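Local coordinates for protein pectinesterase 1 (Solanum lycopersicum, PDB 1XG2) that hydrolyses the methyl esters of pectin's galacturonosyl units, releasing methanol, and may prepare fruit cell walls for softening by polygalacturonase during ripening, at residues Ile127-Tyr130 with Gln131-Tyr135; Asn101-Gly104 with Pro105-Gln109; Ile35-Arg39 with Gly40-Glu44; Leu85-Gly89 with Gln90-Leu94. All coordinates share one frame; numbering follows the deposited sequence.

Interaction 1: Ile127-Tyr130 with Gln131-Tyr135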
loop_
_atom_site.group_PDB
_atom_site.type_symbol
_atom_site.label_atom_id
_atom_site.label_comp_id
_atom_site.label_asym_id
_atom_site.label_seq_id
_atom_site.Cartn_x
_atom_site.Cartn_y
_atom_site.Cartn_z
ATOM N N ILE A 127 13.217 -4.597 -6.619
ATOM C CA ILE A 127 12.983 -4.271 -5.215
ATOM C C ILE A 127 13.414 -5.477 -4.415
ATOM O O ILE A 127 12.868 -6.540 -4.576
ATOM C CB ILE A 127 11.501 -3.921 -4.975
ATOM C CG1 ILE A 127 10.961 -2.970 -6.074
ATOM C CG2 ILE A 127 11.317 -3.324 -3.606
ATOM C CD1 ILE A 127 11.660 -1.636 -6.198
ATOM N N ASP A 128 14.397 -5.301 -3.537
ATOM C CA ASP A 128 15.152 -6.414 -2.963
ATOM C C ASP A 128 15.273 -6.254 -1.447
ATOM O O ASP A 128 15.838 -5.286 -0.974
ATOM C CB ASP A 128 16.542 -6.456 -3.628
ATOM C CG ASP A 128 17.523 -7.400 -2.931
ATOM O OD1 ASP A 128 18.631 -7.603 -3.473
ATOM O OD2 ASP A 128 17.304 -7.965 -1.847
ATOM N N ALA A 129 14.686 -7.189 -0.712
ATOM C CA ALA A 129 14.886 -7.333 0.728
ATOM C C ALA A 129 14.457 -8.751 1.151
ATOM O O ALA A 129 14.452 -9.673 0.338
ATOM C CB ALA A 129 14.117 -6.264 1.485
ATOM N N TYR A 130 14.089 -8.915 2.410
ATOM C CA TYR A 130 13.642 -10.198 2.944
ATOM C C TYR A 130 12.217 -10.066 3.466
ATOM O O TYR A 130 11.279 -10.204 2.682
ATOM C CB TYR A 130 14.620 -10.712 4.014
ATOM C CG TYR A 130 15.898 -11.227 3.417
ATOM C CD1 TYR A 130 16.883 -10.346 2.995
ATOM C CD2 TYR A 130 16.097 -12.587 3.208
ATOM C CE1 TYR A 130 18.048 -10.801 2.434
ATOM C CE2 TYR A 130 17.259 -13.045 2.629
ATOM C CZ TYR A 130 18.224 -12.148 2.245
ATOM O OH TYR A 130 19.386 -12.590 1.676
ATOM N N GLN A 131 12.038 -9.794 4.760
ATOM C CA GLN A 131 10.699 -9.641 5.312
ATOM C C GLN A 131 10.192 -8.228 5.015
ATOM O O GLN A 131 10.890 -7.263 5.286
ATOM C CB GLN A 131 10.682 -9.932 6.829
ATOM C CG GLN A 131 9.336 -9.635 7.517
ATOM C CD GLN A 131 9.201 -10.283 8.886
ATOM O OE1 GLN A 131 10.183 -10.793 9.444
ATOM N NE2 GLN A 131 7.989 -10.261 9.435
ATOM N N ASP A 132 8.994 -8.125 4.433
ATOM C CA ASP A 132 8.328 -6.839 4.169
ATOM C C ASP A 132 9.052 -5.991 3.104
ATOM O O ASP A 132 9.112 -4.772 3.209
ATOM C CB ASP A 132 8.179 -5.999 5.439
ATOM C CG ASP A 132 7.093 -6.489 6.359
ATOM O OD1 ASP A 132 6.648 -7.643 6.218
ATOM O OD2 ASP A 132 6.623 -5.763 7.280
ATOM N N THR A 133 9.588 -6.630 2.082
ATOM C CA THR A 133 10.311 -5.917 1.024
ATOM C C THR A 133 9.586 -4.691 0.469
ATOM O O THR A 133 10.171 -3.620 0.383
ATOM C CB THR A 133 10.559 -6.886 -0.142
ATOM O OG1 THR A 133 11.456 -7.918 0.273
ATOM C CG2 THR A 133 11.269 -6.184 -1.283
ATOM N N LEU A 134 8.315 -4.879 0.089
ATOM C CA LEU A 134 7.548 -3.874 -0.641
ATOM C C LEU A 134 6.273 -3.532 0.104
ATOM O O LEU A 134 5.333 -4.330 0.168
ATOM C CB LEU A 134 7.219 -4.362 -2.059
ATOM C CG LEU A 134 6.318 -3.445 -2.892
ATOM C CD1 LEU A 134 6.988 -2.089 -3.062
ATOM C CD2 LEU A 134 5.994 -4.058 -4.242
ATOM N N TYR A 135 6.264 -2.332 0.673
ATOM C CA TYR A 135 5.125 -1.785 1.390
ATOM C C TYR A 135 4.298 -0.942 0.427
ATOM O O TYR A 135 4.496 0.275 0.318
ATOM C CB TYR A 135 5.636 -0.914 2.556
ATOM C CG TYR A 135 4.690 -0.681 3.716
ATOM C CD1 TYR A 135 3.340 -0.989 3.647
ATOM C CD2 TYR A 135 5.185 -0.169 4.916
ATOM C CE1 TYR A 135 2.497 -0.778 4.735
ATOM C CE2 TYR A 135 4.367 0.041 5.998
ATOM C CZ TYR A 135 3.029 -0.258 5.916
ATOM O OH TYR A 135 2.246 -0.032 7.024
HETATM O O HOH W 1 13.978 -7.106 4.689
#
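Apolar packing closes this turn, where Thr133 folds back against Ile127 and Ala129 and the chain passes from strand 126-128 to strand 134-136. Thr133 CG2 lies 3.7 Å from Ile127 CG2, methyl against methyl, the two side chains crossing obliquely. Thr133 CB meets Ala129 CB at 4.0 Å. With chi1 at -66°, Thr133 holds OG1 beside its own backbone N and turns its methyl to the other side, which divides the two tasks of the side chain.

The polar contacts mostly run outward. Thr133 OG1 hydrogen-bonds Thr149 O on the next coil, and Arg171 takes a salt bridge from Asp128 OD2 and a cation-pi contact from the Tyr130 ring. Across the turn, Tyr130 N donates to a water at 2.9 Å that also lies 3.1 Å from Gln131 O. Without the hydroxyl and methyl, as with an alanine here, Thr149 O is likely to lose this partner and a gap to open beside Ile127.

At the crest sit Gln131, by similarity the transition-state stabiliser, and Asp132, the predicted proton donor, whose side chain touches Asp153, the predicted nucleophile. A turn packed from within and tied to the next coil is consistent with a steady seat for both.

Interaction 2: Asn101-Gly104 with Pro105-Gln109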
loop_
_atom_site.group_PDB
_atom_site.type_symbol
_atom_site.label_atom_id
_atom_site.label_comp_id
_atom_site.label_asym_id
_atom_site.label_seq_id
_atom_site.Cartn_x
_atom_site.Cartn_y
_atom_site.Cartn_z
ATOM N N ASN A 101 16.918 -3.121 0.758
ATOM C CA ASN A 101 17.178 -3.077 2.189
ATOM C C ASN A 101 18.006 -4.315 2.545
ATOM O O ASN A 101 17.572 -5.449 2.342
ATOM C CB ASN A 101 15.876 -2.989 2.982
ATOM C CG ASN A 101 16.115 -2.719 4.458
ATOM O OD1 ASN A 101 17.013 -3.320 5.065
ATOM N ND2 ASN A 101 15.353 -1.807 5.033
ATOM N N THR A 102 19.216 -4.083 3.054
ATOM C CA THR A 102 20.190 -5.157 3.308
ATOM C C THR A 102 20.204 -5.657 4.751
ATOM O O THR A 102 21.122 -6.384 5.149
ATOM C CB THR A 102 21.603 -4.673 2.971
ATOM O OG1 THR A 102 21.910 -3.503 3.739
ATOM C CG2 THR A 102 21.693 -4.209 1.513
ATOM N N ALA A 103 19.212 -5.277 5.540
ATOM C CA ALA A 103 19.162 -5.692 6.947
ATOM C C ALA A 103 19.247 -7.200 7.140
ATOM O O ALA A 103 19.939 -7.676 8.040
ATOM C CB ALA A 103 17.923 -5.145 7.620
ATOM N N GLY A 104 18.551 -7.951 6.297
ATOM C CA GLY A 104 18.566 -9.402 6.353
ATOM C C GLY A 104 17.436 -9.973 7.182
ATOM O O GLY A 104 16.762 -9.247 7.908
ATOM N N PRO A 105 17.227 -11.279 7.081
ATOM C CA PRO A 105 16.092 -11.945 7.730
ATOM C C PRO A 105 16.080 -11.865 9.267
ATOM O O PRO A 105 14.994 -11.783 9.867
ATOM C CB PRO A 105 16.198 -13.399 7.248
ATOM C CG PRO A 105 17.514 -13.553 6.643
ATOM C CD PRO A 105 18.074 -12.216 6.328
ATOM N N ALA A 106 17.255 -11.853 9.893
ATOM C CA ALA A 106 17.335 -11.786 11.355
ATOM C C ALA A 106 16.934 -10.408 11.919
ATOM O O ALA A 106 16.761 -10.267 13.119
ATOM C CB ALA A 106 18.744 -12.180 11.834
ATOM N N LYS A 107 16.761 -9.399 11.064
ATOM C CA LYS A 107 16.296 -8.079 11.527
ATOM C C LYS A 107 14.782 -7.867 11.415
ATOM O O LYS A 107 14.281 -6.761 11.655
ATOM C CB LYS A 107 17.045 -6.982 10.775
ATOM C CG LYS A 107 18.567 -6.967 11.045
ATOM C CD LYS A 107 18.904 -6.638 12.505
ATOM C CE LYS A 107 20.376 -6.250 12.669
ATOM N NZ LYS A 107 20.697 -5.975 14.068
ATOM N N ASP A 108 14.062 -8.923 11.034
ATOM C CA ASP A 108 12.606 -8.899 10.877
ATOM C C ASP A 108 12.188 -7.830 9.847
ATOM O O ASP A 108 12.865 -7.668 8.825
ATOM C CB ASP A 108 11.907 -8.732 12.238
ATOM C CG ASP A 108 12.207 -9.883 13.189
ATOM O OD1 ASP A 108 12.589 -10.968 12.718
ATOM O OD2 ASP A 108 12.092 -9.775 14.420
ATOM N N GLN A 109 11.093 -7.110 10.090
ATOM C CA GLN A 109 10.579 -6.159 9.089
ATOM C C GLN A 109 11.614 -5.106 8.707
ATOM O O GLN A 109 12.107 -4.340 9.555
ATOM C CB GLN A 109 9.307 -5.459 9.572
ATOM C CG GLN A 109 8.162 -6.405 9.895
ATOM C CD GLN A 109 7.974 -6.653 11.390
ATOM O OE1 GLN A 109 8.956 -6.744 12.140
ATOM N NE2 GLN A 109 6.740 -6.751 11.821
HETATM O O HOH W 2 20.044 -10.155 9.334
HETATM O O HOH W 3 14.178 -8.724 6.870
#
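Gly104 and Lys107 close a tight bend, the start of the 3-10 segment Pro105-Lys107 in the loop between strands 98-101 and 113-115. Gly104 adopts phi 94° and psi 168°, angles at which a side chain would be jammed against the carbonyl of Ala103. Lys107 N donates to Gly104 O at 3.2 Å; the N-H points fairly straight (158°), although the donor stands well above the carbonyl plane. One residue on, Asp108 N repeats the step to Pro105 O. A water lying 2.8 Å from Gly104 O and 2.6 Å from Asp108 O spans the inner side of the bend.

Among the side chains, Ala103 CB meets Lys107 CB at 3.8 Å, and Lys107 CG rests 3.4 Å from Ala103 O. The lysine chain bends at its second torsion and its amino group leads away to a salt bridge with Asp75. Asn101 opens the loop with an Asx turn: its OD1 accepts from Ala103 N at 3.0 Å, in the carbonyl plane, while its ND2 donates to Leu71 O and Val111 O.

Both groups of the Asn101 amide are thus engaged, which fixes its rotation, and backbone bonds and a glycine conformation shape the bend. The chain is delivered to Gln109, a substrate-binding residue by similarity, whose side chain touches Asp132; the chemistry is consistent with a surface loop whose inner end probably helps to line the catalytic cleft.

Interaction 3: Ile35-Arg39 with Gly40-Glu44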
loop_
_atom_site.group_PDB
_atom_site.type_symbol
_atom_site.label_atom_id
_atom_site.label_comp_id
_atom_site.label_asym_id
_atom_site.label_seq_id
_atom_site.Cartn_x
_atom_site.Cartn_y
_atom_site.Cartn_z
ATOM N N ILE A 35 14.299 13.095 -12.571
ATOM C CA ILE A 35 15.628 12.964 -11.953
ATOM C C ILE A 35 16.271 11.679 -12.464
ATOM O O ILE A 35 15.727 10.605 -12.250
ATOM C CB ILE A 35 15.497 12.894 -10.413
ATOM C CG1 ILE A 35 14.872 14.179 -9.862
ATOM C CG2 ILE A 35 16.859 12.659 -9.762
ATOM C CD1 ILE A 35 14.487 14.107 -8.389
ATOM N N TYR A 36 17.422 11.791 -13.126
ATOM C CA TYR A 36 18.178 10.649 -13.638
ATOM C C TYR A 36 19.323 10.367 -12.674
ATOM O O TYR A 36 20.082 11.259 -12.356
ATOM C CB TYR A 36 18.691 10.941 -15.064
ATOM C CG TYR A 36 19.731 9.972 -15.624
ATOM C CD1 TYR A 36 19.578 8.601 -15.512
ATOM C CD2 TYR A 36 20.863 10.444 -16.296
ATOM C CE1 TYR A 36 20.520 7.714 -16.042
ATOM C CE2 TYR A 36 21.817 9.562 -16.830
ATOM C CZ TYR A 36 21.637 8.198 -16.688
ATOM O OH TYR A 36 22.568 7.310 -17.203
ATOM N N VAL A 37 19.429 9.133 -12.206
ATOM C CA VAL A 37 20.463 8.725 -11.275
ATOM C C VAL A 37 21.422 7.798 -12.003
ATOM O O VAL A 37 21.068 6.663 -12.348
ATOM C CB VAL A 37 19.861 7.983 -10.053
ATOM C CG1 VAL A 37 20.929 7.724 -9.015
ATOM C CG2 VAL A 37 18.694 8.767 -9.459
ATOM N N LYS A 38 22.635 8.283 -12.254
ATOM C CA LYS A 38 23.662 7.495 -12.934
ATOM C C LYS A 38 24.090 6.286 -12.122
ATOM O O LYS A 38 23.840 6.220 -10.914
ATOM C CB LYS A 38 24.883 8.355 -13.235
ATOM C CG LYS A 38 24.658 9.441 -14.267
ATOM C CD LYS A 38 25.983 9.731 -14.996
ATOM C CE LYS A 38 25.942 11.015 -15.806
ATOM N NZ LYS A 38 27.255 11.292 -16.490
ATOM N N ARG A 39 24.741 5.335 -12.789
ATOM C CA ARG A 39 25.111 4.063 -12.178
ATOM C C ARG A 39 25.937 4.282 -10.926
ATOM O O ARG A 39 26.711 5.244 -10.825
ATOM C CB ARG A 39 25.858 3.148 -13.164
ATOM C CG ARG A 39 27.255 3.619 -13.567
ATOM C CD ARG A 39 27.820 2.876 -14.771
ATOM N NE ARG A 39 26.981 3.075 -15.962
ATOM C CZ ARG A 39 27.260 2.602 -17.181
ATOM N NH1 ARG A 39 28.358 1.879 -17.405
ATOM N NH2 ARG A 39 26.427 2.849 -18.183
ATOM N N GLY A 40 25.726 3.397 -9.962
ATOM C CA GLY A 40 26.344 3.512 -8.661
ATOM C C GLY A 40 25.406 2.994 -7.593
ATOM O O GLY A 40 24.221 2.746 -7.849
ATOM N N THR A 41 25.953 2.813 -6.400
ATOM C CA THR A 41 25.189 2.410 -5.236
ATOM C C THR A 41 25.146 3.596 -4.281
ATOM O O THR A 41 26.182 4.131 -3.899
ATOM C CB THR A 41 25.828 1.174 -4.621
ATOM O OG1 THR A 41 25.638 0.067 -5.521
ATOM C CG2 THR A 41 25.115 0.754 -3.340
ATOM N N TYR A 42 23.933 4.010 -3.920
ATOM C CA TYR A 42 23.703 5.219 -3.143
ATOM C C TYR A 42 23.124 4.787 -1.815
ATOM O O TYR A 42 21.998 4.306 -1.745
ATOM C CB TYR A 42 22.736 6.149 -3.889
ATOM C CG TYR A 42 23.240 6.608 -5.236
ATOM C CD1 TYR A 42 23.227 5.761 -6.338
ATOM C CD2 TYR A 42 23.744 7.899 -5.410
ATOM C CE1 TYR A 42 23.700 6.180 -7.575
ATOM C CE2 TYR A 42 24.228 8.331 -6.653
ATOM C CZ TYR A 42 24.204 7.463 -7.726
ATOM O OH TYR A 42 24.670 7.881 -8.947
ATOM N N LYS A 43 23.923 4.958 -0.768
ATOM C CA LYS A 43 23.600 4.522 0.579
ATOM C C LYS A 43 22.857 5.678 1.243
ATOM O O LYS A 43 23.465 6.500 1.935
ATOM C CB LYS A 43 24.913 4.206 1.318
ATOM C CG LYS A 43 24.992 2.938 2.144
ATOM C CD LYS A 43 26.418 2.315 1.979
ATOM C CE LYS A 43 26.783 1.302 3.078
ATOM N NZ LYS A 43 28.151 0.702 2.846
ATOM N N GLU A 44 21.550 5.763 0.991
ATOM C CA GLU A 44 20.710 6.808 1.568
ATOM C C GLU A 44 19.266 6.341 1.757
ATOM O O GLU A 44 18.791 5.421 1.087
ATOM C CB GLU A 44 20.742 8.137 0.758
ATOM C CG GLU A 44 21.000 8.040 -0.729
ATOM C CD GLU A 44 21.032 9.392 -1.454
ATOM O OE1 GLU A 44 20.320 10.348 -1.068
ATOM O OE2 GLU A 44 21.775 9.484 -2.459
#
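Val37 and Tyr42 meet on the inside of a corner where the backbone leaves strand 33-37, bends through Lys38 and Arg39, and enters strand 40-43 at Gly40, whose phi of 146° and psi of 168° would press any side chain against the carbonyl of Arg39.

Tyr42 reaches back across the corner. Its CG stands opposite its own carbonyl carbon (chi1 -61°), which lays the ring alongside the end of the first strand. Val37 CG1 comes over one face, 3.8 Å from the ring centroid and displaced toward the rim, a CH-pi contact. It is nearest to CE1 and CZ of Tyr42, at 3.5 Å from each. Lys38 O approaches the same ring at its edge, near the ring plane, and takes the phenolic hydrogen bond: Tyr42 OH donates to Lys38 O at 2.7 Å, from a position above the carbonyl plane of the lysine. Lys38 O also has a weak bond from Thr65 OG1, while the amino group of Lys38 goes to Thr12. Arg39 N donates to the carboxylate of Asp60, and the Tyr42 side chain packs further on Val7 and Ile67.

One aromatic side chain thereby serves both chemistries. Its face packs on the valine, and its hydroxyl gives the corner carbonyl of Lys38 a short hydrogen bond. Held at hydroxyl and face together, the ring is probably restricted in its turning, and the corner between strands 33-37 and 40-43 is bridged from within.

Interaction 4: Leu85-Gly89 with Gln90-Leu94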
loop_
_atom_site.group_PDB
_atom_site.type_symbol
_atom_site.label_atom_id
_atom_site.label_comp_id
_atom_site.label_asym_id
_atom_site.label_seq_id
_atom_site.Cartn_x
_atom_site.Cartn_y
_atom_site.Cartn_z
ATOM N N LEU A 85 13.596 3.738 0.367
ATOM C CA LEU A 85 12.915 4.811 -0.350
ATOM C C LEU A 85 11.409 4.763 -0.066
ATOM O O LEU A 85 10.795 3.702 -0.137
ATOM C CB LEU A 85 13.153 4.691 -1.852
ATOM C CG LEU A 85 12.679 5.902 -2.692
ATOM C CD1 LEU A 85 13.607 6.182 -3.863
ATOM C CD2 LEU A 85 11.301 5.704 -3.226
ATOM N N ALA A 86 10.837 5.920 0.266
ATOM C CA ALA A 86 9.409 6.066 0.571
ATOM C C ALA A 86 8.866 7.198 -0.299
ATOM O O ALA A 86 9.480 8.253 -0.380
ATOM C CB ALA A 86 9.213 6.403 2.034
ATOM N N ALA A 87 7.725 6.986 -0.953
ATOM C CA ALA A 87 7.150 7.995 -1.842
ATOM C C ALA A 87 5.642 8.093 -1.660
ATOM O O ALA A 87 4.939 7.093 -1.713
ATOM C CB ALA A 87 7.471 7.668 -3.280
ATOM N N VAL A 88 5.156 9.310 -1.449
ATOM C CA VAL A 88 3.730 9.564 -1.336
ATOM C C VAL A 88 3.259 10.655 -2.287
ATOM O O VAL A 88 2.067 10.864 -2.414
ATOM C CB VAL A 88 3.313 9.892 0.114
ATOM C CG1 VAL A 88 3.678 8.726 1.037
ATOM C CG2 VAL A 88 3.946 11.177 0.606
ATOM N N GLY A 89 4.188 11.323 -2.973
ATOM C CA GLY A 89 3.839 12.375 -3.920
ATOM C C GLY A 89 3.074 11.833 -5.118
ATOM O O GLY A 89 3.572 10.968 -5.843
ATOM N N GLN A 90 1.863 12.355 -5.327
ATOM C CA GLN A 90 0.973 11.930 -6.402
ATOM C C GLN A 90 1.688 11.869 -7.756
ATOM O O GLN A 90 2.423 12.781 -8.090
ATOM C CB GLN A 90 -0.210 12.911 -6.505
ATOM C CG GLN A 90 -1.245 12.587 -7.560
ATOM C CD GLN A 90 -2.183 13.782 -7.821
ATOM O OE1 GLN A 90 -2.886 14.219 -6.908
ATOM N NE2 GLN A 90 -2.171 14.312 -9.048
ATOM N N GLY A 91 1.417 10.823 -8.535
ATOM C CA GLY A 91 1.970 10.677 -9.881
ATOM C C GLY A 91 3.417 10.190 -9.953
ATOM O O GLY A 91 4.003 10.199 -11.036
ATOM N N PHE A 92 3.984 9.780 -8.814
ATOM C CA PHE A 92 5.347 9.250 -8.720
ATOM C C PHE A 92 5.608 8.134 -9.745
ATOM O O PHE A 92 4.770 7.274 -9.936
ATOM C CB PHE A 92 5.589 8.708 -7.304
ATOM C CG PHE A 92 6.996 8.266 -7.051
ATOM C CD1 PHE A 92 8.043 9.158 -7.167
ATOM C CD2 PHE A 92 7.274 6.950 -6.697
ATOM C CE1 PHE A 92 9.362 8.748 -6.929
ATOM C CE2 PHE A 92 8.579 6.526 -6.446
ATOM C CZ PHE A 92 9.620 7.417 -6.566
ATOM N N ILE A 93 6.758 8.187 -10.412
ATOM C CA ILE A 93 7.206 7.134 -11.313
ATOM C C ILE A 93 8.618 6.767 -10.900
ATOM O O ILE A 93 9.462 7.648 -10.730
ATOM C CB ILE A 93 7.249 7.623 -12.766
ATOM C CG1 ILE A 93 5.857 8.055 -13.209
ATOM C CG2 ILE A 93 7.857 6.531 -13.693
ATOM C CD1 ILE A 93 5.859 8.753 -14.512
ATOM N N LEU A 94 8.853 5.473 -10.726
ATOM C CA LEU A 94 10.164 4.941 -10.409
ATOM C C LEU A 94 10.512 3.957 -11.519
ATOM O O LEU A 94 9.693 3.100 -11.902
ATOM C CB LEU A 94 10.125 4.244 -9.050
ATOM C CG LEU A 94 11.465 3.767 -8.490
ATOM C CD1 LEU A 94 12.295 4.954 -8.085
ATOM C CD2 LEU A 94 11.254 2.819 -7.316
#
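Phe92 N donates to Gly89 O at 3.2 Å and closes a type II beta turn that runs from Gly89 to Phe92. The bond is bent, with an angle of 138° at the hydrogen, and the donor is tilted only slightly from the carbonyl plane. Gly91 takes the third place of the turn with positive phi (79°), as glycine commonly does in type II turns. Gln90, at the second place, sends its extended chain outward.

Having passed the turn, the chain folds the Phe92 ring back over strand 85-87. CG lies anti to the backbone N (chi1 -174°), and this swings the ring across to Ala87, whose CB sits over one face 3.6 Å from the centroid and close to the ring normal. The methyl is shifted toward the rim, 3.5 Å from both CD2 and CE2 of Phe92: a close CH-pi contact. At the far end of the ring, Phe92 CZ meets Leu85 CD2 at 4.1 Å. Cutting the ring back to an alanine would probably leave the Ala87 methyl and the Leu85 branch facing a gap in the apolar interior of the coil.

The turn carries the chain from strand 85-87 to strand 93-95, which belong to two different parallel sheets. Phe92 continues its packing onto Val48 of strand 46-48 and Ile57 of strand 55-59, in the coil before, and Leu85 packs on Leu113 of strand 113-115. On the outer side, Val88 and Gln90 touch Asp81 and Gln88 of the pectinesterase inhibitor chain.

Along the chain the order is interaction 3, 4, 2, 1, and all four lie in the pectinesterase domain, a right-handed parallel beta-helix. Interactions 1, 3 and 4 are corners between its long parallel sheets: interaction 3 joins the sheets of strands 33-37 and 40-43, interaction 4 those of strands 85-87 and 93-95, and interaction 1 those of strands 126-128 and 134-136. Interaction 2 is a loop projecting from one coil. Centres of 1 and 2 are about 9 Å apart, and the two touch, with a probable hydrogen bond from Asn101 N to Asp128 O. Interactions 3 and 4, about 16 Å apart between centres, build the scaffold away from the catalytic residues, whereas 1 and 2 together probably supply part of the active site.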